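Long-range contacts in DUF3013 family protein (Enterococcus faecalis, PDB 3NAT), which is of unknown function, a DUF3013 family member with an alpha-beta half-sandwich structure that forms a two-chain assembly in the crystal: residues L10-E15 and V103-I108; K19-Y24 and Y110-L115; N34-V39 and G71-N76; G98-V103 and E156-Y161. One frame throughout, in Å; residues are numbered along the deposited sequence.

Contact 1: residues L10-E15 and V103-I108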
loop_
_atom_site.group_PDB
_atom_site.type_symbol
_atom_site.label_atom_id
_atom_site.label_comp_id
_atom_site.label_asym_id
_atom_site.label_seq_id
_atom_site.Cartn_x
_atom_site.Cartn_y
_atom_site.Cartn_z
ATOM N N LEU A 10 9.561 6.231 14.328
ATOM C CA LEU A 10 8.665 6.438 15.454
ATOM C C LEU A 10 9.086 7.626 16.308
ATOM O O LEU A 10 8.295 8.522 16.610
ATOM C CB LEU A 10 8.603 5.186 16.320
ATOM C CG LEU A 10 7.173 4.696 16.537
ATOM C CD1 LEU A 10 7.104 3.746 17.712
ATOM C CD2 LEU A 10 6.232 5.871 16.743
ATOM N N THR A 11 10.343 7.630 16.710
ATOM C CA THR A 11 10.796 8.684 17.581
ATOM C C THR A 11 10.808 9.982 16.795
ATOM O O THR A 11 10.345 11.015 17.271
ATOM C CB THR A 11 12.172 8.361 18.139
ATOM O OG1 THR A 11 13.190 8.821 17.235
ATOM C CG2 THR A 11 12.286 6.864 18.319
ATOM N N TYR A 12 11.310 9.916 15.572
ATOM C CA TYR A 12 11.446 11.116 14.771
ATOM C C TYR A 12 10.098 11.784 14.554
ATOM O O TYR A 12 9.966 13.001 14.673
ATOM C CB TYR A 12 12.091 10.812 13.430
ATOM C CG TYR A 12 12.419 12.076 12.692
ATOM C CD1 TYR A 12 11.655 12.498 11.622
ATOM C CD2 TYR A 12 13.473 12.871 13.094
ATOM C CE1 TYR A 12 11.952 13.667 10.956
ATOM C CE2 TYR A 12 13.776 14.036 12.438
ATOM C CZ TYR A 12 13.013 14.430 11.373
ATOM O OH TYR A 12 13.318 15.596 10.724
ATOM N N LEU A 13 9.098 10.982 14.224
ATOM C CA LEU A 13 7.744 11.492 14.081
ATOM C C LEU A 13 7.258 12.118 15.378
ATOM O O LEU A 13 6.909 13.291 15.422
ATOM C CB LEU A 13 6.801 10.370 13.676
ATOM C CG LEU A 13 6.885 9.977 12.208
ATOM C CD1 LEU A 13 5.972 8.801 11.928
ATOM C CD2 LEU A 13 6.519 11.169 11.347
ATOM N N GLU A 14 7.242 11.318 16.433
ATOM C CA GLU A 14 6.796 11.788 17.727
ATOM C C GLU A 14 7.428 13.139 18.054
ATOM O O GLU A 14 6.747 14.089 18.448
ATOM C CB GLU A 14 7.160 10.765 18.785
ATOM C CG GLU A 14 6.524 11.040 20.115
ATOM C CD GLU A 14 6.765 9.923 21.099
ATOM O OE1 GLU A 14 6.711 10.184 22.319
ATOM O OE2 GLU A 14 7.017 8.783 20.648
ATOM N N GLU A 15 8.737 13.213 17.864
ATOM C CA GLU A 15 9.493 14.434 18.075
ATOM C C GLU A 15 8.955 15.589 17.226
ATOM O O GLU A 15 8.556 16.629 17.746
ATOM C CB GLU A 15 10.963 14.164 17.748
ATOM C CG GLU A 15 11.920 15.310 18.022
ATOM C CD GLU A 15 13.354 14.970 17.631
ATOM O OE1 GLU A 15 13.600 13.830 17.173
ATOM O OE2 GLU A 15 14.236 15.843 17.781
ATOM N N VAL A 103 11.406 13.274 3.407
ATOM C CA VAL A 103 10.039 12.806 3.286
ATOM C C VAL A 103 9.316 12.895 4.617
ATOM O O VAL A 103 8.177 13.350 4.684
ATOM C CB VAL A 103 10.014 11.350 2.860
ATOM C CG1 VAL A 103 8.590 10.813 2.889
ATOM C CG2 VAL A 103 10.640 11.211 1.492
ATOM N N LEU A 104 9.967 12.430 5.675
ATOM C CA LEU A 104 9.386 12.542 6.998
ATOM C C LEU A 104 9.084 14.005 7.260
ATOM O O LEU A 104 8.054 14.348 7.825
ATOM C CB LEU A 104 10.348 12.024 8.061
ATOM C CG LEU A 104 10.244 10.567 8.519
ATOM C CD1 LEU A 104 8.812 10.108 8.520
ATOM C CD2 LEU A 104 11.074 9.659 7.650
ATOM N N ASP A 105 9.995 14.870 6.840
ATOM C CA ASP A 105 9.865 16.294 7.104
ATOM C C ASP A 105 8.793 16.946 6.252
ATOM O O ASP A 105 8.000 17.734 6.755
ATOM C CB ASP A 105 11.198 16.989 6.886
ATOM C CG ASP A 105 12.159 16.756 8.027
ATOM O OD1 ASP A 105 11.680 16.351 9.103
ATOM O OD2 ASP A 105 13.380 16.985 7.854
ATOM N N GLY A 106 8.772 16.621 4.965
ATOM C CA GLY A 106 7.762 17.150 4.069
ATOM C C GLY A 106 6.392 16.729 4.556
ATOM O O GLY A 106 5.396 17.446 4.434
ATOM N N PHE A 107 6.346 15.541 5.129
ATOM C CA PHE A 107 5.113 15.026 5.671
ATOM C C PHE A 107 4.627 15.927 6.798
ATOM O O PHE A 107 3.501 16.420 6.777
ATOM C CB PHE A 107 5.345 13.616 6.173
ATOM C CG PHE A 107 4.201 13.057 6.939
ATOM C CD1 PHE A 107 3.155 12.422 6.282
ATOM C CD2 PHE A 107 4.173 13.144 8.322
ATOM C CE1 PHE A 107 2.094 11.881 6.994
ATOM C CE2 PHE A 107 3.110 12.610 9.046
ATOM C CZ PHE A 107 2.071 11.976 8.380
ATOM N N ILE A 108 5.490 16.153 7.778
ATOM C CA ILE A 108 5.158 17.023 8.894
ATOM C C ILE A 108 4.632 18.373 8.433
ATOM O O ILE A 108 3.622 18.856 8.924
ATOM C CB ILE A 108 6.372 17.253 9.794
ATOM C CG1 ILE A 108 6.798 15.936 10.443
ATOM C CG2 ILE A 108 6.052 18.285 10.859
ATOM C CD1 ILE A 108 5.701 15.289 11.272
#
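Y12 and L13 of helix 9-20 face L104, D105, F107 and I108 of helix 101-125, a helix pair within the buried layer of the half sandwich. The local axes come within 10.8 Å of each other, run in roughly the same direction and cross at -29°. Y12 and L13 span the gap. In Y12 a chi1 of -171° extends the ring away from the backbone N and across to the other helix. Y12 CE1 lies 3.7 Å from L104 CB, while the hydroxyl meets the D105 carboxylate. The Y12 OH to D105 OD1 hydrogen bond refines at 2.4 Å, a length that is doubtful at this resolution. OD1 sits in the plane of the ring, at its edge, and the carboxylate is turned 42° from that plane. K101 NZ is a further hydrogen-bond partner of Y12 OH. The apolar part of the interface is carried by L13 CD2, which lies 3.8 Å from L104 CD1, 4.2 Å from I108 CD1 and 4.3 Å from F107 CD2. The side chains of L13 and L104 stand roughly perpendicular. On the sheet side, L13 also touches F74 and I37, and the F107 ring meets F74 edge-to-face.

Contact 2: residues K19-Y24 and Y110-L115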
loop_
_atom_site.group_PDB
_atom_site.type_symbol
_atom_site.label_atom_id
_atom_site.label_comp_id
_atom_site.label_asym_id
_atom_site.label_seq_id
_atom_site.Cartn_x
_atom_site.Cartn_y
_atom_site.Cartn_z
ATOM N N LYS A 19 6.831 19.142 18.030
ATOM C CA LYS A 19 7.570 20.356 17.737
ATOM C C LYS A 19 6.817 21.280 16.783
ATOM O O LYS A 19 6.832 22.492 16.953
ATOM C CB LYS A 19 8.948 20.016 17.173
ATOM C CG LYS A 19 9.781 21.238 16.822
ATOM C CD LYS A 19 11.167 20.843 16.327
ATOM C CE LYS A 19 12.047 22.056 16.080
ATOM N NZ LYS A 19 13.338 21.649 15.469
ATOM N N HIS A 20 6.157 20.709 15.781
ATOM C CA HIS A 20 5.530 21.522 14.738
ATOM C C HIS A 20 3.997 21.506 14.765
ATOM O O HIS A 20 3.360 22.368 14.167
ATOM C CB HIS A 20 6.058 21.126 13.348
ATOM C CG HIS A 20 7.545 21.253 13.208
ATOM N ND1 HIS A 20 8.169 22.459 12.972
ATOM C CD2 HIS A 20 8.532 20.328 13.284
ATOM C CE1 HIS A 20 9.475 22.272 12.906
ATOM N NE2 HIS A 20 9.723 20.988 13.091
ATOM N N LEU A 21 3.414 20.539 15.468
ATOM C CA LEU A 21 1.964 20.407 15.530
ATOM C C LEU A 21 1.463 20.229 16.956
ATOM O O LEU A 21 0.598 19.389 17.214
ATOM C CB LEU A 21 1.510 19.211 14.698
ATOM C CG LEU A 21 1.957 19.108 13.239
ATOM C CD1 LEU A 21 1.584 17.752 12.696
ATOM C CD2 LEU A 21 1.339 20.194 12.381
ATOM N N GLY A 22 2.000 21.010 17.885
ATOM C CA GLY A 22 1.565 20.913 19.266
ATOM C C GLY A 22 0.149 21.433 19.422
ATOM O O GLY A 22 -0.625 20.931 20.240
ATOM N N ASP A 23 -0.179 22.440 18.620
ATOM C CA ASP A 23 -1.483 23.088 18.661
ATOM C C ASP A 23 -2.591 22.173 18.177
ATOM O O ASP A 23 -3.768 22.498 18.299
ATOM C CB ASP A 23 -1.472 24.350 17.801
ATOM C CG ASP A 23 -0.430 25.348 18.253
ATOM O OD1 ASP A 23 -0.017 25.295 19.435
ATOM O OD2 ASP A 23 -0.026 26.189 17.422
ATOM N N TYR A 24 -2.212 21.031 17.615
ATOM C CA TYR A 24 -3.192 20.093 17.086
ATOM C C TYR A 24 -3.233 18.797 17.882
ATOM O O TYR A 24 -2.276 18.445 18.580
ATOM C CB TYR A 24 -2.927 19.802 15.606
ATOM C CG TYR A 24 -3.245 20.956 14.675
ATOM C CD1 TYR A 24 -4.561 21.221 14.290
ATOM C CD2 TYR A 24 -2.233 21.773 14.169
ATOM C CE1 TYR A 24 -4.862 22.269 13.437
ATOM C CE2 TYR A 24 -2.523 22.827 13.311
ATOM C CZ TYR A 24 -3.841 23.068 12.949
ATOM O OH TYR A 24 -4.145 24.110 12.103
ATOM N N TYR A 110 3.551 19.372 5.398
ATOM C CA TYR A 110 2.362 19.332 4.575
ATOM C C TYR A 110 1.158 19.025 5.460
ATOM O O TYR A 110 0.122 19.679 5.384
ATOM C CB TYR A 110 2.493 18.298 3.474
ATOM C CG TYR A 110 1.261 18.257 2.613
ATOM C CD1 TYR A 110 0.679 19.438 2.171
ATOM C CD2 TYR A 110 0.676 17.055 2.241
ATOM C CE1 TYR A 110 -0.438 19.431 1.389
ATOM C CE2 TYR A 110 -0.458 17.039 1.443
ATOM C CZ TYR A 110 -1.007 18.238 1.029
ATOM O OH TYR A 110 -2.133 18.274 0.247
ATOM N N LEU A 111 1.311 18.031 6.320
ATOM C CA LEU A 111 0.281 17.714 7.284
ATOM C C LEU A 111 -0.215 18.960 8.011
ATOM O O LEU A 111 -1.395 19.100 8.295
ATOM C CB LEU A 111 0.814 16.716 8.300
ATOM C CG LEU A 111 -0.215 16.288 9.346
ATOM C CD1 LEU A 111 -1.485 15.740 8.678
ATOM C CD2 LEU A 111 0.396 15.257 10.272
ATOM N N LYS A 112 0.688 19.870 8.328
ATOM C CA LYS A 112 0.256 21.078 9.008
ATOM C C LYS A 112 -0.655 21.871 8.083
ATOM O O LYS A 112 -1.729 22.289 8.487
ATOM C CB LYS A 112 1.437 21.921 9.476
ATOM C CG LYS A 112 1.004 23.232 10.097
ATOM C CD LYS A 112 2.163 24.035 10.661
ATOM C CE LYS A 112 1.757 25.491 10.833
ATOM N NZ LYS A 112 0.436 25.631 11.516
ATOM N N VAL A 113 -0.222 22.063 6.840
ATOM C CA VAL A 113 -1.038 22.719 5.825
ATOM C C VAL A 113 -2.408 22.043 5.736
ATOM O O VAL A 113 -3.450 22.701 5.773
ATOM C CB VAL A 113 -0.359 22.630 4.448
ATOM C CG1 VAL A 113 -1.351 22.858 3.328
ATOM C CG2 VAL A 113 0.769 23.606 4.351
ATOM N N VAL A 114 -2.396 20.721 5.623
ATOM C CA VAL A 114 -3.620 19.946 5.516
ATOM C C VAL A 114 -4.575 20.196 6.694
ATOM O O VAL A 114 -5.784 20.256 6.521
ATOM C CB VAL A 114 -3.285 18.442 5.357
ATOM C CG1 VAL A 114 -4.475 17.571 5.680
ATOM C CG2 VAL A 114 -2.794 18.166 3.959
ATOM N N LEU A 115 -4.033 20.366 7.889
ATOM C CA LEU A 115 -4.873 20.557 9.063
ATOM C C LEU A 115 -5.303 22.005 9.203
ATOM O O LEU A 115 -6.358 22.297 9.749
ATOM C CB LEU A 115 -4.151 20.090 10.328
ATOM C CG LEU A 115 -3.916 18.577 10.376
ATOM C CD1 LEU A 115 -3.324 18.106 11.689
ATOM C CD2 LEU A 115 -5.216 17.868 10.138
#
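L21 and Y24 press against L111, K112 and L115 of helix 101-125 from just beyond the end of helix 9-20. The close part is apolar. L21 splits its two methyls between neighbouring residues of the helix: CD1 lies 3.7 Å from L111 CD2, and CD2 lies 3.4 Å from K112 CB. Next to it, the Y24 ring takes L115 CB over one face, 4.0 Å from the ring centroid and 17° off the normal, a CH-pi contact. A chi1 of -71° turns Y24 CG to the side of the backbone N and lays this face on L115; the ring and the leucine chain point opposite ways as they pass. Between L21 and Y24 the chain makes a type I beta turn, closed by Y24 N to L21 O at 3.3 Å, which links helix 9-20 to strand 25-31 and brings both residues onto the same helix. The other side is looser and more polar. G22 and D23 at the middle of the turn are exposed, K112 CD stays 4.1 Å from H20 O, and K112 NZ reaches only the edge of the Y24 ring, 4.5 Å from CE2. The Y24 hydroxyl is hydrogen-bonded to D116, toward which K112 NZ forms a long, weak ion pair.

Contact 3: residues N34-V39 and G71-N76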
loop_
_atom_site.group_PDB
_atom_site.type_symbol
_atom_site.label_atom_id
_atom_site.label_comp_id
_atom_site.label_asym_id
_atom_site.label_seq_id
_atom_site.Cartn_x
_atom_site.Cartn_y
_atom_site.Cartn_z
ATOM N N ASN A 34 1.751 -5.519 12.399
ATOM C CA ASN A 34 1.461 -5.226 11.001
ATOM C C ASN A 34 2.525 -4.353 10.347
ATOM O O ASN A 34 2.387 -3.970 9.182
ATOM C CB ASN A 34 0.094 -4.554 10.877
ATOM C CG ASN A 34 -0.462 -4.612 9.468
ATOM O OD1 ASN A 34 -0.064 -5.450 8.667
ATOM N ND2 ASN A 34 -1.399 -3.722 9.167
ATOM N N HIS A 35 3.582 -4.039 11.095
ATOM C CA HIS A 35 4.694 -3.265 10.554
ATOM C C HIS A 35 4.209 -1.941 10.021
ATOM O O HIS A 35 4.500 -1.567 8.882
ATOM C CB HIS A 35 5.381 -4.041 9.441
ATOM C CG HIS A 35 6.062 -5.278 9.921
ATOM N ND1 HIS A 35 7.405 -5.317 10.219
ATOM C CD2 HIS A 35 5.580 -6.514 10.180
ATOM C CE1 HIS A 35 7.727 -6.531 10.629
ATOM N NE2 HIS A 35 6.637 -7.277 10.614
ATOM N N THR A 36 3.484 -1.225 10.866
ATOM C CA THR A 36 2.736 -0.074 10.427
ATOM C C THR A 36 2.752 1.003 11.491
ATOM O O THR A 36 2.720 0.713 12.682
ATOM C CB THR A 36 1.303 -0.487 10.147
ATOM O OG1 THR A 36 1.007 -0.254 8.767
ATOM C CG2 THR A 36 0.344 0.279 11.028
ATOM N N ILE A 37 2.820 2.251 11.057
ATOM C CA ILE A 37 2.806 3.373 11.983
ATOM C C ILE A 37 1.747 4.354 11.539
ATOM O O ILE A 37 1.825 4.890 10.436
ATOM C CB ILE A 37 4.144 4.110 11.992
ATOM C CG1 ILE A 37 5.231 3.265 12.660
ATOM C CG2 ILE A 37 4.002 5.435 12.697
ATOM C CD1 ILE A 37 6.615 3.917 12.639
ATOM N N GLU A 38 0.756 4.591 12.391
ATOM C CA GLU A 38 -0.368 5.431 12.009
ATOM C C GLU A 38 -0.383 6.728 12.792
ATOM O O GLU A 38 -0.223 6.729 14.008
ATOM C CB GLU A 38 -1.680 4.690 12.224
ATOM C CG GLU A 38 -2.922 5.498 11.908
ATOM C CD GLU A 38 -4.215 4.721 12.192
ATOM O OE1 GLU A 38 -4.152 3.672 12.880
ATOM O OE2 GLU A 38 -5.295 5.160 11.732
ATOM N N VAL A 39 -0.570 7.831 12.082
ATOM C CA VAL A 39 -0.708 9.132 12.714
ATOM C C VAL A 39 -2.177 9.485 12.806
ATOM O O VAL A 39 -2.822 9.706 11.791
ATOM C CB VAL A 39 -0.015 10.218 11.895
ATOM C CG1 VAL A 39 -0.224 11.579 12.534
ATOM C CG2 VAL A 39 1.461 9.901 11.756
ATOM N N GLY A 71 -6.738 9.367 9.920
ATOM C CA GLY A 71 -5.448 8.731 10.106
ATOM C C GLY A 71 -4.616 8.642 8.839
ATOM O O GLY A 71 -5.150 8.474 7.729
ATOM N N LEU A 72 -3.301 8.755 9.024
ATOM C CA LEU A 72 -2.323 8.665 7.947
ATOM C C LEU A 72 -1.360 7.519 8.243
ATOM O O LEU A 72 -0.768 7.469 9.316
ATOM C CB LEU A 72 -1.565 9.984 7.831
ATOM C CG LEU A 72 -2.412 11.228 7.545
ATOM C CD1 LEU A 72 -3.058 11.750 8.810
ATOM C CD2 LEU A 72 -1.569 12.313 6.907
ATOM N N LEU A 73 -1.193 6.600 7.299
ATOM C CA LEU A 73 -0.482 5.354 7.595
ATOM C C LEU A 73 0.871 5.162 6.910
ATOM O O LEU A 73 1.031 5.427 5.724
ATOM C CB LEU A 73 -1.374 4.162 7.267
ATOM C CG LEU A 73 -0.899 2.811 7.790
ATOM C CD1 LEU A 73 -1.092 2.748 9.297
ATOM C CD2 LEU A 73 -1.673 1.702 7.108
ATOM N N PHE A 74 1.841 4.673 7.672
ATOM C CA PHE A 74 3.123 4.274 7.120
ATOM C C PHE A 74 3.194 2.762 7.131
ATOM O O PHE A 74 2.942 2.140 8.164
ATOM C CB PHE A 74 4.242 4.825 7.977
ATOM C CG PHE A 74 4.407 6.303 7.873
ATOM C CD1 PHE A 74 5.160 6.855 6.852
ATOM C CD2 PHE A 74 3.828 7.144 8.799
ATOM C CE1 PHE A 74 5.327 8.224 6.750
ATOM C CE2 PHE A 74 3.991 8.513 8.706
ATOM C CZ PHE A 74 4.742 9.056 7.678
ATOM N N TYR A 75 3.540 2.161 5.997
ATOM C CA TYR A 75 3.500 0.710 5.907
ATOM C C TYR A 75 4.641 0.141 5.100
ATOM O O TYR A 75 5.176 0.799 4.205
ATOM C CB TYR A 75 2.188 0.255 5.283
ATOM C CG TYR A 75 2.076 0.589 3.813
ATOM C CD1 TYR A 75 2.187 -0.397 2.839
ATOM C CD2 TYR A 75 1.880 1.891 3.395
ATOM C CE1 TYR A 75 2.087 -0.093 1.487
ATOM C CE2 TYR A 75 1.788 2.204 2.050
ATOM C CZ TYR A 75 1.877 1.210 1.099
ATOM O OH TYR A 75 1.779 1.537 -0.238
ATOM N N ASN A 76 5.003 -1.094 5.434
ATOM C CA ASN A 76 5.960 -1.862 4.652
ATOM C C ASN A 76 5.205 -2.661 3.611
ATOM O O ASN A 76 4.412 -3.522 3.961
ATOM C CB ASN A 76 6.742 -2.811 5.550
ATOM C CG ASN A 76 7.859 -3.520 4.811
ATOM O OD1 ASN A 76 7.864 -3.590 3.584
ATOM N ND2 ASN A 76 8.818 -4.047 5.559
HETATM O O HOH W 1 8.772 -3.037 8.166
#
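L73 CD1 fits the hollow between T36 and E38 on the neighbouring strand, touching both, 3.3 Å from T36 CG2 and 3.6 Å from E38 CB. The L73 side chain lies nearly perpendicular to that of T36. This is the face of the sheet that also carries Y75. The strands, 36-46 and 65-75, are antiparallel neighbours in the four-stranded sheet, with local directions 160° apart. I37-F74 and V39-L72 are hydrogen-bonded pairs, T36-Y75 and E38-L73 non-hydrogen-bonded ones. On the opposite face F74 is the large bump: its CG, placed opposite the carbonyl carbon by a chi1 of -71°, swings the ring alongside the partner strand, where its edge receives I37 O in plane and CE2 comes 4.2 Å from V39 CG2. I37 CB meets F74 CB at 4.1 Å, and L10 and L13 of helix 9-20 cover this side. V39 N to L72 O, at 2.8 Å and 174°, is nearly straight. F74 O takes two donors: I37 N in the carbonyl plane at 2.9 Å, and T36 OG1 from above that plane at 3.1 Å. Although the T36 rotamer is unusual and the resolution modest, the geometry is consistent with a buried hydroxyl whose hydrogen-bonding need is met by the neighbouring strand's carbonyl.

Contact 4: residues G98-V103 and E156-Y161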
loop_
_atom_site.group_PDB
_atom_site.type_symbol
_atom_site.label_atom_id
_atom_site.label_comp_id
_atom_site.label_asym_id
_atom_site.label_seq_id
_atom_site.Cartn_x
_atom_site.Cartn_y
_atom_site.Cartn_z
ATOM N N GLY A 98 13.807 2.500 6.008
ATOM C CA GLY A 98 12.936 3.560 6.478
ATOM C C GLY A 98 12.554 4.544 5.392
ATOM O O GLY A 98 12.189 4.155 4.288
ATOM N N LEU A 99 12.628 5.828 5.717
ATOM C CA LEU A 99 12.314 6.874 4.760
ATOM C C LEU A 99 13.401 7.912 4.821
ATOM O O LEU A 99 13.987 8.133 5.875
ATOM C CB LEU A 99 10.979 7.550 5.094
ATOM C CG LEU A 99 9.655 6.831 4.829
ATOM C CD1 LEU A 99 8.511 7.568 5.493
ATOM C CD2 LEU A 99 9.389 6.690 3.346
ATOM N N ARG A 100 13.669 8.557 3.696
ATOM C CA ARG A 100 14.536 9.715 3.708
ATOM C C ARG A 100 13.955 10.719 4.694
ATOM O O ARG A 100 12.735 10.840 4.843
ATOM C CB ARG A 100 14.633 10.332 2.316
ATOM C CG ARG A 100 15.591 9.609 1.388
ATOM C CD ARG A 100 15.340 9.982 -0.062
ATOM N NE ARG A 100 15.354 11.430 -0.265
ATOM C CZ ARG A 100 14.343 12.139 -0.771
ATOM N NH1 ARG A 100 13.215 11.542 -1.138
ATOM N NH2 ARG A 100 14.465 13.455 -0.917
ATOM N N LYS A 101 14.835 11.428 5.380
ATOM C CA LYS A 101 14.415 12.420 6.345
ATOM C C LYS A 101 13.510 13.446 5.670
ATOM O O LYS A 101 12.500 13.858 6.234
ATOM C CB LYS A 101 15.648 13.099 6.925
ATOM C CG LYS A 101 15.386 14.017 8.097
ATOM C CD LYS A 101 16.691 14.617 8.570
ATOM C CE LYS A 101 16.518 16.069 8.944
ATOM N NZ LYS A 101 15.704 16.226 10.177
ATOM N N ALA A 102 13.876 13.836 4.451
ATOM C CA ALA A 102 13.163 14.880 3.711
ATOM C C ALA A 102 11.695 14.557 3.545
ATOM O O ALA A 102 10.847 15.444 3.527
ATOM C CB ALA A 102 13.801 15.100 2.356
ATOM N N VAL A 103 11.406 13.274 3.407
ATOM C CA VAL A 103 10.039 12.806 3.286
ATOM C C VAL A 103 9.316 12.895 4.617
ATOM O O VAL A 103 8.177 13.350 4.684
ATOM C CB VAL A 103 10.014 11.350 2.860
ATOM C CG1 VAL A 103 8.590 10.813 2.889
ATOM C CG2 VAL A 103 10.640 11.211 1.492
ATOM N N GLU A 156 20.687 14.536 1.960
ATOM C CA GLU A 156 19.931 13.305 2.134
ATOM C C GLU A 156 20.380 12.556 3.375
ATOM O O GLU A 156 21.570 12.448 3.651
ATOM C CB GLU A 156 20.059 12.405 0.906
ATOM C CG GLU A 156 19.286 11.101 1.013
ATOM C CD GLU A 156 19.457 10.236 -0.214
ATOM O OE1 GLU A 156 20.187 10.654 -1.137
ATOM O OE2 GLU A 156 18.862 9.141 -0.260
ATOM N N GLN A 157 19.412 12.053 4.125
ATOM C CA GLN A 157 19.682 11.282 5.318
ATOM C C GLN A 157 18.483 10.387 5.522
ATOM O O GLN A 157 17.344 10.823 5.376
ATOM C CB GLN A 157 19.863 12.201 6.524
ATOM C CG GLN A 157 19.966 11.448 7.847
ATOM C CD GLN A 157 19.992 12.370 9.055
ATOM O OE1 GLN A 157 19.877 11.917 10.200
ATOM N NE2 GLN A 157 20.135 13.672 8.807
ATOM N N TRP A 158 18.732 9.126 5.841
ATOM C CA TRP A 158 17.650 8.165 5.996
ATOM C C TRP A 158 17.347 7.945 7.447
ATOM O O TRP A 158 18.226 8.017 8.298
ATOM C CB TRP A 158 18.014 6.840 5.346
ATOM C CG TRP A 158 18.044 6.933 3.873
ATOM C CD1 TRP A 158 19.026 7.488 3.099
ATOM C CD2 TRP A 158 17.036 6.473 2.978
ATOM N NE1 TRP A 158 18.686 7.395 1.772
ATOM C CE2 TRP A 158 17.467 6.775 1.672
ATOM C CE3 TRP A 158 15.813 5.828 3.154
ATOM C CZ2 TRP A 158 16.718 6.453 0.551
ATOM C CZ3 TRP A 158 15.070 5.509 2.042
ATOM C CH2 TRP A 158 15.526 5.821 0.755
ATOM N N ILE A 159 16.087 7.672 7.728
ATOM C CA ILE A 159 15.643 7.474 9.087
ATOM C C ILE A 159 14.942 6.141 9.144
ATOM O O ILE A 159 13.844 5.981 8.622
ATOM C CB ILE A 159 14.735 8.607 9.526
ATOM C CG1 ILE A 159 15.596 9.839 9.813
ATOM C CG2 ILE A 159 13.929 8.206 10.747
ATOM C CD1 ILE A 159 14.802 11.088 9.984
ATOM N N ALA A 160 15.613 5.183 9.769
ATOM C CA ALA A 160 15.222 3.791 9.692
ATOM C C ALA A 160 13.972 3.482 10.482
ATOM O O ALA A 160 13.460 4.314 11.227
ATOM C CB ALA A 160 16.350 2.920 10.154
ATOM N N TYR A 161 13.492 2.261 10.308
ATOM C CA TYR A 161 12.334 1.777 11.027
ATOM C C TYR A 161 12.806 1.045 12.276
ATOM O O TYR A 161 13.783 0.294 12.233
ATOM C CB TYR A 161 11.543 0.848 10.120
ATOM C CG TYR A 161 10.314 0.232 10.735
ATOM C CD1 TYR A 161 10.374 -1.005 11.361
ATOM C CD2 TYR A 161 9.086 0.866 10.660
ATOM C CE1 TYR A 161 9.250 -1.582 11.911
ATOM C CE2 TYR A 161 7.956 0.293 11.209
ATOM C CZ TYR A 161 8.045 -0.931 11.832
ATOM O OH TYR A 161 6.923 -1.503 12.378
HETATM O O HOH W 2 16.589 13.125 3.057
#
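Q157 O receives the amide of K101, with K101 N 2.6 Å away, an N-H...O angle of 164° and the donor nearly along the C=O axis. The same oxygen lies 3.4 Å from R100 CA in a CA-H...O contact. Strand 99-100, which leads directly into helix 101-125, pairs antiparallel with strand 158-159. The hydrogen-bonded pair is L99 with I159: I159 N to L99 O is 2.8 Å, and the return bond, L99 N to I159 O, is 3.2 Å with its donor above the carbonyl plane. R100, paired with W158, occupies the N-cap position of the helix. R100 CG stands over one face of the W158 indole, 3.6 Å from the centroid of the six-membered ring, a CH-pi contact. The guanidinium plane is turned 70° from the ring, and the aliphatic CG, not the guanidinium, makes the contact. K101 meets I159 instead: its chain leaves the backbone N on the far side (chi1 -171°), bringing CG 3.5 Å from I159 CD1, while NZ goes on to the hydroxyl of Y12. A water accepts from A102 N at 3.1 Å and also from Q157 N. Two amides of the first helical turn thus find acceptors outside the helix, one in a carbonyl of the facing segment and one in this water, so the small sheet and the helix start are joined by polar bonds as well as by packing.

Helix 101-125 runs through contacts 1, 2 and 4. Contacts 1 and 4 share V103, lie about 9 Å apart between centres, and meet where L104 CD2 packs on L99 CB at 3.3 Å and Y12 CG on I159 CD1 at 3.7 Å. Contact 2 continues the helix pairing of contact 1 about 11 Å away between centres, through I108 CG2 on H20 CB at 3.8 Å. Contact 3 supplies the sheet beneath: F107 CE1 lies 3.7 Å from L72 CD2, and F74 CE1 is 3.5 Å from L99 CD1. Contacts 2 and 4 do not touch. On the other face of the sheet, the Y75 side chain is about 4 Å from a bound zinc ion and a citrate, the latter probably from crystallisation, and packs on P77 of the second subunit.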